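Local coordinates for VgrG protein (Vibrio cholerae, PDB 4DTH), which carries an actin cross-linking toxin domain that binds ATP and magnesium and probably uses them to join G-actin monomers covalently to one another, at residues Y69-P72 / Q76-K79; R193-A198 / I348-R353; A239-K244 / N273-L278. One frame throughout, in Å; residues are numbered along the deposited sequence.

Overall arrangement
The three contacts come from one actin cross-linking domain and fall into two regions. Contact 1 lies first along the chain, in the loop between strands 56-68 and 85-97, with its centre about 45 Å from that of contact 2 and about 43 Å from that of contact 3. Contacts 2 and 3 touch, their centres about 14 Å apart, and contact 3 is nested inside the long excursion that contact 2 closes. Helix 190-196 packs directly on strand 343-352, which reaches the nucleotide, while helix 221-245 is connected to that strand through helix 269-275 and its antiparallel neighbour, strand 277-279. Contact 1 is remote from the ATP site.

Contact 1 of 3, residues Y69-P72 / Q76-K79; sequences YQRP and QDGK
Arg71 and Asp77 face each other across a short reversal of the chain, and their opposite charges carry the contact. Asp77 OD2 sits 3.3 Å from Arg71 NH2, over one face of the guanidinium and toward its rim, with the two flat groups 24° apart. This salt bridge is therefore electrostatic, with no N-H aimed at the oxygen. A long ion pair from Lys79 NZ to Asp77 OD2 (3.8 Å) widens it into a network.

Hydrogen bonds shape each side. Asp77 OD1 accepts from Lys79 N at 2.9 Å, closing an Asx turn around Gly78, whose positive phi suits glycine; Tyr81 OH bonds to the other carboxylate oxygen. The bend of the Arg71 chain at chi2 (75°) brings NH1 to Tyr69 OH at 3.2 Å, by a bond well short of straight (136°). NH1 also reaches His127 O, while NE is held by Leu75 O, so several bonds fix the guanidinium.

Both segments belong to the loop joining strands 56-68 and 85-97; the centre of the contact lies about 34 Å from the centre of the chain. Tyr69 and Arg71 rest on Val150 of strand 150-153, and Pro72 packs on His127, in the loop after helix 101-124, and on Ala159 of another loop.

Contact 2 of 3, residues R193-A198 / I348-R353; sequences RLLESA and ILFEFR. With ATP (adenosine-5'-triphosphate), chain B; SO4 (sulfate ion), chain F.
Leu194 and Leu195 of helix 190-196 press their methyl groups against Phe350 and Phe352 of strand 343-352, making a wholly apolar contact. Leu195 CD2 lies between the two aromatic side chains, 3.6 Å from Phe350 CB and 3.7 Å from Phe352 CZ. Its other methyl, CD1, reaches Phe350 CD2 at 3.8 Å. Leu194 meets the far end of the Phe352 ring, its CD2 3.7 Å from Phe352 CZ. Both phenylalanines project toward the helix, with CG anti to the carbonyl carbon. Ile277 packs against both and against Leu195, and Phe184 joins the cluster.

Within 193-198, Ser197 OG donates to Leu194 O at 2.6 Å, and Ser197 N bonds to the same oxygen.

The other face of the strand meets the ligands: Leu349 CD2 lies 3.4 Å from ATP C5, against the adenine, and Glu351 is a magnesium ligand with Glu28 and Gln174. Just past the strand, Arg353 NH1 bridges to Glu351 OE2 at 2.8 Å, on the syn side but tilted out of the carboxylate plane. NH1 and NH2 also form nearly straight bonds (177° and 175°) to O4 and O2 of a sulfate, probably from the crystallisation liquor, which Lys272 binds too. Arg353 NE goes to Asn273.

The strand thus has two chemically distinct faces: an apolar one seated on the helix, and one bearing nucleotide and metal ligands, where Arg353 probably helps to orient the Glu351 carboxylate.

Contact 3 of 3, residues A239-K244 / N273-L278; sequences AELAKK and NAWEIL. With SO4 (sulfate ion), chain J.
A turn of helix 221-245 faces the end of helix 269-275, with Leu241 CA and Ala274 CA 8.0 Å apart, and the second chain then leaves helical geometry at Glu276, whose phi is positive (73°), before entering strand 277-279.

Leu241 is the side chain that bridges the gap, one methyl for each partner. CD1 stands over a face of the Trp275 indole, offset toward the rim of the ring system, in a CH-pi contact 3.6 Å from the centroid of the five-membered ring and 28° off its normal. The closest approach is to Trp275 NE1, at 3.2 Å, a tight fit for a methyl carbon. CD2 meets Ala274 CB at 3.6 Å. With CG of Trp275 anti to its carbonyl carbon (chi1 -78°), the indole swings toward helix 221-245, where Ile234, Lys237 and Thr238 also touch it; Trp200 meets it edge-to-face.

Away from this apolar core, Lys243 NZ binds O2 of a sulfate ion, probably from the crystallisation liquor, at 2.8 Å, with a weak second bond to O1; Tyr310 is another partner of that ion.

Helix 221-245 is backed by Leu314 of helix 312-323, which touches Ala239 and Ala242. Beyond Trp275, backbone bonds of Glu276 with Arg353 and of Leu278 with Glu351 join the second segment to strand 343-352 and the residue that follows it.

Contact 1 of 3, residues Y69-P72 / Q76-K79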
loop_
_atom_site.group_PDB
_atom_site.type_symbol
_atom_site.label_atom_id
_atom_site.label_comp_id
_atom_site.label_asym_id
_atom_site.label_seq_id
_atom_site.Cartn_x
_atom_site.Cartn_y
_atom_site.Cartn_z
ATOM N N TYR A 69 -3.763 -12.926 22.917
ATOM C CA TYR A 69 -2.887 -12.412 23.964
ATOM C C TYR A 69 -3.258 -13.029 25.286
ATOM O O TYR A 69 -4.441 -13.095 25.632
ATOM C CB TYR A 69 -2.996 -10.880 24.051
ATOM C CG TYR A 69 -2.221 -10.246 25.192
ATOM C CD1 TYR A 69 -0.825 -10.224 25.188
ATOM C CD2 TYR A 69 -2.880 -9.626 26.249
ATOM C CE1 TYR A 69 -0.107 -9.599 26.209
ATOM C CE2 TYR A 69 -2.171 -9.008 27.284
ATOM C CZ TYR A 69 -0.786 -9.006 27.264
ATOM O OH TYR A 69 -0.079 -8.394 28.275
ATOM N N GLN A 70 -2.244 -13.467 26.028
ATOM C CA GLN A 70 -2.414 -14.000 27.375
ATOM C C GLN A 70 -1.522 -13.170 28.281
ATOM O O GLN A 70 -0.296 -13.178 28.120
ATOM C CB GLN A 70 -2.062 -15.502 27.469
ATOM C CG GLN A 70 -2.964 -16.416 26.617
ATOM C CD GLN A 70 -4.448 -16.272 26.924
ATOM O OE1 GLN A 70 -4.882 -16.214 28.089
ATOM N NE2 GLN A 70 -5.256 -16.198 25.876
ATOM N N ARG A 71 -2.158 -12.418 29.200
ATOM C CA ARG A 71 -1.456 -11.592 30.175
ATOM C C ARG A 71 -0.579 -12.520 31.019
ATOM O O ARG A 71 -1.123 -13.447 31.628
ATOM C CB ARG A 71 -2.470 -10.862 31.086
ATOM C CG ARG A 71 -1.846 -9.944 32.147
ATOM C CD ARG A 71 -1.362 -8.689 31.490
ATOM N NE ARG A 71 -0.718 -7.714 32.371
ATOM C CZ ARG A 71 -0.217 -6.576 31.903
ATOM N NH1 ARG A 71 -0.307 -6.290 30.610
ATOM N NH2 ARG A 71 0.375 -5.717 32.720
ATOM N N PRO A 72 0.761 -12.323 31.057
ATOM C CA PRO A 72 1.597 -13.189 31.901
ATOM C C PRO A 72 1.098 -13.177 33.354
ATOM O O PRO A 72 0.750 -12.104 33.866
ATOM C CB PRO A 72 2.993 -12.573 31.774
ATOM C CG PRO A 72 2.965 -11.864 30.469
ATOM C CD PRO A 72 1.581 -11.293 30.387
ATOM N N GLN A 76 -0.352 -9.925 36.381
ATOM C CA GLN A 76 -1.788 -9.792 36.660
ATOM C C GLN A 76 -1.993 -8.437 37.343
ATOM O O GLN A 76 -1.268 -8.111 38.288
ATOM C CB GLN A 76 -2.256 -10.916 37.595
ATOM C CG GLN A 76 -3.583 -11.558 37.201
ATOM C CD GLN A 76 -3.954 -12.739 38.078
ATOM O OE1 GLN A 76 -4.880 -12.678 38.889
ATOM N NE2 GLN A 76 -3.238 -13.846 37.946
ATOM N N ASP A 77 -2.922 -7.628 36.823
ATOM C CA ASP A 77 -3.143 -6.263 37.311
ATOM C C ASP A 77 -4.616 -5.934 37.586
ATOM O O ASP A 77 -4.970 -4.758 37.695
ATOM C CB ASP A 77 -2.554 -5.272 36.280
ATOM C CG ASP A 77 -3.141 -5.430 34.884
ATOM O OD1 ASP A 77 -4.116 -6.196 34.732
ATOM O OD2 ASP A 77 -2.595 -4.819 33.937
ATOM N N GLY A 78 -5.460 -6.961 37.625
ATOM C CA GLY A 78 -6.893 -6.811 37.850
ATOM C C GLY A 78 -7.634 -6.269 36.643
ATOM O O GLY A 78 -8.840 -6.021 36.714
ATOM N N LYS A 79 -6.914 -6.085 35.518
ATOM C CA LYS A 79 -7.482 -5.576 34.275
ATOM C C LYS A 79 -7.948 -6.697 33.380
ATOM O O LYS A 79 -7.440 -7.822 33.436
ATOM C CB LYS A 79 -6.520 -4.622 33.542
ATOM C CG LYS A 79 -6.439 -3.258 34.211
ATOM C CD LYS A 79 -5.091 -2.584 34.037
ATOM C CE LYS A 79 -4.576 -2.178 35.399
ATOM N NZ LYS A 79 -3.350 -1.350 35.347
#

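Contact 2 of 3, residues R193-A198 / I348-R353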
loop_
_atom_site.group_PDB
_atom_site.type_symbol
_atom_site.label_atom_id
_atom_site.label_comp_id
_atom_site.label_asym_id
_atom_site.label_seq_id
_atom_site.Cartn_x
_atom_site.Cartn_y
_atom_site.Cartn_z
ATOM N N ARG A 193 9.373 6.474 -14.990
ATOM C CA ARG A 193 10.177 5.461 -15.682
ATOM C C ARG A 193 10.360 4.217 -14.814
ATOM O O ARG A 193 10.294 3.101 -15.333
ATOM C CB ARG A 193 11.521 6.042 -16.138
ATOM C CG ARG A 193 11.327 7.117 -17.198
ATOM C CD ARG A 193 12.612 7.503 -17.893
ATOM N NE ARG A 193 13.522 8.246 -17.015
ATOM C CZ ARG A 193 13.506 9.561 -16.838
ATOM N NH1 ARG A 193 12.613 10.311 -17.468
ATOM N NH2 ARG A 193 14.381 10.138 -16.025
ATOM N N LEU A 194 10.529 4.418 -13.478
ATOM C CA LEU A 194 10.643 3.314 -12.530
ATOM C C LEU A 194 9.322 2.501 -12.531
ATOM O O LEU A 194 9.353 1.271 -12.591
ATOM C CB LEU A 194 10.954 3.854 -11.115
ATOM C CG LEU A 194 11.096 2.820 -10.004
ATOM C CD1 LEU A 194 12.303 1.909 -10.238
ATOM C CD2 LEU A 194 11.199 3.498 -8.642
ATOM N N LEU A 195 8.169 3.201 -12.497
ATOM C CA LEU A 195 6.848 2.552 -12.502
ATOM C C LEU A 195 6.573 1.832 -13.812
ATOM O O LEU A 195 6.021 0.730 -13.801
ATOM C CB LEU A 195 5.733 3.567 -12.218
ATOM C CG LEU A 195 5.706 4.159 -10.804
ATOM C CD1 LEU A 195 4.754 5.300 -10.748
ATOM C CD2 LEU A 195 5.363 3.101 -9.750
ATOM N N GLU A 196 6.971 2.443 -14.933
ATOM C CA GLU A 196 6.792 1.860 -16.264
ATOM C C GLU A 196 7.655 0.617 -16.484
ATOM O O GLU A 196 7.368 -0.182 -17.383
ATOM C CB GLU A 196 7.040 2.901 -17.350
ATOM C CG GLU A 196 5.938 3.941 -17.452
ATOM C CD GLU A 196 6.371 5.196 -18.179
ATOM O OE1 GLU A 196 7.357 5.130 -18.947
ATOM O OE2 GLU A 196 5.721 6.246 -17.987
ATOM N N SER A 197 8.689 0.433 -15.643
ATOM C CA SER A 197 9.551 -0.749 -15.705
ATOM C C SER A 197 8.887 -1.981 -15.070
ATOM O O SER A 197 9.451 -3.076 -15.163
ATOM C CB SER A 197 10.919 -0.467 -15.088
ATOM O OG SER A 197 10.863 -0.495 -13.670
ATOM N N ALA A 198 7.685 -1.822 -14.449
ATOM C CA ALA A 198 6.949 -2.948 -13.853
ATOM C C ALA A 198 6.800 -4.039 -14.930
ATOM O O ALA A 198 6.510 -3.704 -16.084
ATOM C CB ALA A 198 5.579 -2.498 -13.369
ATOM N N ILE A 348 -2.579 8.126 -9.160
ATOM C CA ILE A 348 -2.651 6.664 -9.087
ATOM C C ILE A 348 -1.442 6.177 -8.326
ATOM O O ILE A 348 -0.336 6.694 -8.515
ATOM C CB ILE A 348 -2.886 5.960 -10.456
ATOM C CG1 ILE A 348 -1.816 6.372 -11.505
ATOM C CG2 ILE A 348 -4.336 6.220 -10.931
ATOM C CD1 ILE A 348 -1.913 5.629 -12.904
ATOM N N LEU A 349 -1.663 5.230 -7.408
ATOM C CA LEU A 349 -0.636 4.761 -6.484
ATOM C C LEU A 349 -0.143 3.361 -6.715
ATOM O O LEU A 349 -0.890 2.511 -7.179
ATOM C CB LEU A 349 -1.147 4.916 -5.047
ATOM C CG LEU A 349 -0.936 6.310 -4.436
ATOM C CD1 LEU A 349 -1.860 7.374 -5.066
ATOM C CD2 LEU A 349 -1.164 6.260 -2.989
ATOM N N PHE A 350 1.135 3.114 -6.359
ATOM C CA PHE A 350 1.757 1.812 -6.582
ATOM C C PHE A 350 2.609 1.406 -5.420
ATOM O O PHE A 350 3.431 2.193 -4.949
ATOM C CB PHE A 350 2.601 1.835 -7.871
ATOM C CG PHE A 350 1.797 2.230 -9.083
ATOM C CD1 PHE A 350 1.104 1.272 -9.819
ATOM C CD2 PHE A 350 1.674 3.566 -9.452
ATOM C CE1 PHE A 350 0.304 1.644 -10.900
ATOM C CE2 PHE A 350 0.879 3.938 -10.539
ATOM C CZ PHE A 350 0.191 2.976 -11.249
ATOM N N GLU A 351 2.438 0.155 -4.977
ATOM C CA GLU A 351 3.190 -0.381 -3.855
ATOM C C GLU A 351 4.344 -1.249 -4.339
ATOM O O GLU A 351 4.130 -2.240 -5.051
ATOM C CB GLU A 351 2.243 -1.188 -2.944
ATOM C CG GLU A 351 2.928 -1.845 -1.759
ATOM C CD GLU A 351 2.018 -2.705 -0.903
ATOM O OE1 GLU A 351 0.840 -2.330 -0.716
ATOM O OE2 GLU A 351 2.509 -3.716 -0.356
ATOM N N PHE A 352 5.565 -0.897 -3.922
ATOM C CA PHE A 352 6.763 -1.682 -4.213
ATOM C C PHE A 352 6.835 -2.735 -3.111
ATOM O O PHE A 352 7.149 -2.406 -1.962
ATOM C CB PHE A 352 8.012 -0.785 -4.229
ATOM C CG PHE A 352 8.058 0.114 -5.442
ATOM C CD1 PHE A 352 7.327 1.299 -5.479
ATOM C CD2 PHE A 352 8.821 -0.231 -6.553
ATOM C CE1 PHE A 352 7.361 2.125 -6.610
ATOM C CE2 PHE A 352 8.869 0.607 -7.675
ATOM C CZ PHE A 352 8.126 1.767 -7.701
ATOM N N ARG A 353 6.489 -3.986 -3.450
ATOM C CA ARG A 353 6.453 -5.125 -2.513
ATOM C C ARG A 353 7.806 -5.360 -1.849
ATOM O O ARG A 353 7.873 -5.689 -0.666
ATOM C CB ARG A 353 5.900 -6.381 -3.196
ATOM C CG ARG A 353 4.444 -6.201 -3.694
ATOM C CD ARG A 353 3.431 -6.069 -2.552
ATOM N NE ARG A 353 3.284 -7.332 -1.819
ATOM C CZ ARG A 353 2.606 -7.482 -0.686
ATOM N NH1 ARG A 353 2.001 -6.442 -0.122
ATOM N NH2 ARG A 353 2.513 -8.678 -0.116
HETATM P PG ATP B . -3.365 -2.938 1.769
HETATM O O1G ATP B . -2.210 -3.167 0.846
HETATM O O2G ATP B . -4.644 -2.760 1.000
HETATM O O3G ATP B . -3.549 -4.070 2.740
HETATM P PB ATP B . -3.720 -0.743 3.600
HETATM O O1B ATP B . -5.152 -0.594 3.271
HETATM O O2B ATP B . -3.605 -1.398 4.956
HETATM O O3B ATP B . -3.048 -1.591 2.576
HETATM P PA ATP B . -3.127 1.894 2.759
HETATM O O1A ATP B . -4.102 1.619 1.682
HETATM O O2A ATP B . -3.670 3.062 3.588
HETATM O O3A ATP B . -3.005 0.692 3.631
HETATM O "O5'" ATP B . -1.712 2.254 2.093
HETATM C "C5'" ATP B . -0.722 2.805 2.977
HETATM C "C4'" ATP B . 0.516 3.249 2.244
HETATM O "O4'" ATP B . 0.164 4.198 1.197
HETATM C "C3'" ATP B . 1.522 3.983 3.132
HETATM O "O3'" ATP B . 2.872 3.728 2.753
HETATM C "C2'" ATP B . 1.135 5.438 2.906
HETATM O "O2'" ATP B . 2.129 6.369 3.301
HETATM C "C1'" ATP B . 0.895 5.397 1.411
HETATM N N9 ATP B . 0.162 6.528 0.835
HETATM C C8 ATP B . -1.095 6.956 1.169
HETATM N N7 ATP B . -1.498 7.992 0.473
HETATM C C5 ATP B . -0.432 8.266 -0.373
HETATM C C6 ATP B . -0.228 9.235 -1.375
HETATM N N6 ATP B . -1.132 10.162 -1.715
HETATM N N1 ATP B . 0.949 9.210 -2.042
HETATM C C2 ATP B . 1.854 8.279 -1.726
HETATM N N3 ATP B . 1.775 7.317 -0.809
HETATM C C4 ATP B . 0.600 7.362 -0.154
HETATM S S SO4 F . 0.245 -8.119 2.817
HETATM O O1 SO4 F . 0.229 -8.202 4.282
HETATM O O2 SO4 F . 1.228 -9.036 2.295
HETATM O O3 SO4 F . -1.083 -8.429 2.321
HETATM O O4 SO4 F . 0.585 -6.754 2.412
#

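Contact 3 of 3, residues A239-K244 / N273-L278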
loop_
_atom_site.group_PDB
_atom_site.type_symbol
_atom_site.label_atom_id
_atom_site.label_comp_id
_atom_site.label_asym_id
_atom_site.label_seq_id
_atom_site.Cartn_x
_atom_site.Cartn_y
_atom_site.Cartn_z
ATOM N N ALA A 239 -5.771 -11.484 -15.513
ATOM C CA ALA A 239 -6.143 -12.738 -16.154
ATOM C C ALA A 239 -5.007 -13.769 -16.015
ATOM O O ALA A 239 -5.267 -14.917 -15.641
ATOM C CB ALA A 239 -6.489 -12.496 -17.615
ATOM N N GLU A 240 -3.736 -13.330 -16.213
ATOM C CA GLU A 240 -2.571 -14.211 -16.053
ATOM C C GLU A 240 -2.496 -14.765 -14.632
ATOM O O GLU A 240 -2.323 -15.978 -14.453
ATOM C CB GLU A 240 -1.273 -13.457 -16.412
ATOM C CG GLU A 240 0.009 -14.251 -16.192
ATOM C CD GLU A 240 1.246 -13.381 -16.078
ATOM O OE1 GLU A 240 1.671 -12.809 -17.108
ATOM O OE2 GLU A 240 1.778 -13.248 -14.953
ATOM N N LEU A 241 -2.657 -13.889 -13.626
ATOM C CA LEU A 241 -2.595 -14.291 -12.220
ATOM C C LEU A 241 -3.760 -15.180 -11.820
ATOM O O LEU A 241 -3.553 -16.120 -11.066
ATOM C CB LEU A 241 -2.501 -13.071 -11.298
ATOM C CG LEU A 241 -1.228 -12.235 -11.442
ATOM C CD1 LEU A 241 -1.365 -10.936 -10.699
ATOM C CD2 LEU A 241 -0.006 -12.992 -10.954
ATOM N N ALA A 242 -4.971 -14.901 -12.338
ATOM C CA ALA A 242 -6.167 -15.704 -12.043
ATOM C C ALA A 242 -5.962 -17.132 -12.557
ATOM O O ALA A 242 -6.338 -18.085 -11.881
ATOM C CB ALA A 242 -7.394 -15.082 -12.702
ATOM N N LYS A 243 -5.329 -17.275 -13.728
ATOM C CA LYS A 243 -5.032 -18.562 -14.352
ATOM C C LYS A 243 -3.920 -19.269 -13.580
ATOM O O LYS A 243 -4.024 -20.465 -13.283
ATOM C CB LYS A 243 -4.586 -18.299 -15.796
ATOM C CG LYS A 243 -5.119 -19.279 -16.797
ATOM C CD LYS A 243 -4.533 -18.959 -18.165
ATOM C CE LYS A 243 -3.767 -20.131 -18.715
ATOM N NZ LYS A 243 -3.056 -19.787 -19.971
ATOM N N LYS A 244 -2.845 -18.521 -13.261
ATOM C CA LYS A 244 -1.676 -19.039 -12.544
ATOM C C LYS A 244 -2.045 -19.543 -11.139
ATOM O O LYS A 244 -1.680 -20.675 -10.767
ATOM C CB LYS A 244 -0.640 -17.898 -12.445
ATOM C CG LYS A 244 0.531 -18.124 -11.523
ATOM C CD LYS A 244 1.481 -19.140 -12.069
ATOM C CE LYS A 244 2.747 -19.190 -11.270
ATOM N NZ LYS A 244 3.564 -20.360 -11.671
ATOM N N ASN A 273 2.654 -10.156 -4.300
ATOM C CA ASN A 273 4.090 -10.234 -4.584
ATOM C C ASN A 273 4.374 -10.447 -6.066
ATOM O O ASN A 273 5.329 -9.876 -6.587
ATOM C CB ASN A 273 4.756 -11.319 -3.739
ATOM C CG ASN A 273 4.896 -10.933 -2.285
ATOM O OD1 ASN A 273 4.710 -9.771 -1.901
ATOM N ND2 ASN A 273 5.195 -11.904 -1.438
ATOM N N ALA A 274 3.517 -11.226 -6.751
ATOM C CA ALA A 274 3.657 -11.499 -8.180
ATOM C C ALA A 274 3.531 -10.239 -9.049
ATOM O O ALA A 274 4.119 -10.202 -10.124
ATOM C CB ALA A 274 2.666 -12.556 -8.622
ATOM N N TRP A 275 2.799 -9.197 -8.586
ATOM C CA TRP A 275 2.705 -7.930 -9.317
ATOM C C TRP A 275 4.060 -7.192 -9.277
ATOM O O TRP A 275 4.389 -6.488 -10.233
ATOM C CB TRP A 275 1.637 -7.008 -8.704
ATOM C CG TRP A 275 0.232 -7.379 -9.063
ATOM C CD1 TRP A 275 -0.604 -8.195 -8.363
ATOM C CD2 TRP A 275 -0.520 -6.899 -10.187
ATOM N NE1 TRP A 275 -1.836 -8.245 -8.970
ATOM C CE2 TRP A 275 -1.799 -7.497 -10.119
ATOM C CE3 TRP A 275 -0.219 -6.064 -11.281
ATOM C CZ2 TRP A 275 -2.780 -7.287 -11.095
ATOM C CZ3 TRP A 275 -1.203 -5.833 -12.235
ATOM C CH2 TRP A 275 -2.466 -6.439 -12.139
ATOM N N GLU A 276 4.810 -7.325 -8.145
ATOM C CA GLU A 276 6.104 -6.668 -7.822
ATOM C C GLU A 276 5.866 -5.187 -7.501
ATOM O O GLU A 276 6.171 -4.728 -6.400
ATOM C CB GLU A 276 7.162 -6.849 -8.924
ATOM C CG GLU A 276 7.555 -8.306 -9.141
ATOM C CD GLU A 276 8.624 -8.532 -10.191
ATOM O OE1 GLU A 276 8.652 -9.644 -10.762
ATOM O OE2 GLU A 276 9.424 -7.604 -10.454
ATOM N N ILE A 277 5.314 -4.455 -8.470
ATOM C CA ILE A 277 4.872 -3.074 -8.345
ATOM C C ILE A 277 3.348 -3.224 -8.415
ATOM O O ILE A 277 2.775 -3.461 -9.485
ATOM C CB ILE A 277 5.469 -2.144 -9.433
ATOM C CG1 ILE A 277 7.012 -2.096 -9.302
ATOM C CG2 ILE A 277 4.863 -0.738 -9.322
ATOM C CD1 ILE A 277 7.786 -1.422 -10.463
ATOM N N LEU A 278 2.717 -3.165 -7.249
ATOM C CA LEU A 278 1.288 -3.418 -7.109
ATOM C C LEU A 278 0.407 -2.176 -7.282
ATOM O O LEU A 278 0.484 -1.266 -6.458
ATOM C CB LEU A 278 1.028 -4.066 -5.727
ATOM C CG LEU A 278 -0.423 -4.363 -5.334
ATOM C CD1 LEU A 278 -1.011 -5.489 -6.178
ATOM C CD2 LEU A 278 -0.519 -4.703 -3.841
HETATM S S SO4 J . -0.650 -17.174 -19.537
HETATM O O1 SO4 J . -0.506 -18.331 -18.651
HETATM O O2 SO4 J . -1.617 -17.493 -20.587
HETATM O O3 SO4 J . -1.122 -16.017 -18.770
HETATM O O4 SO4 J . 0.659 -16.868 -20.132
#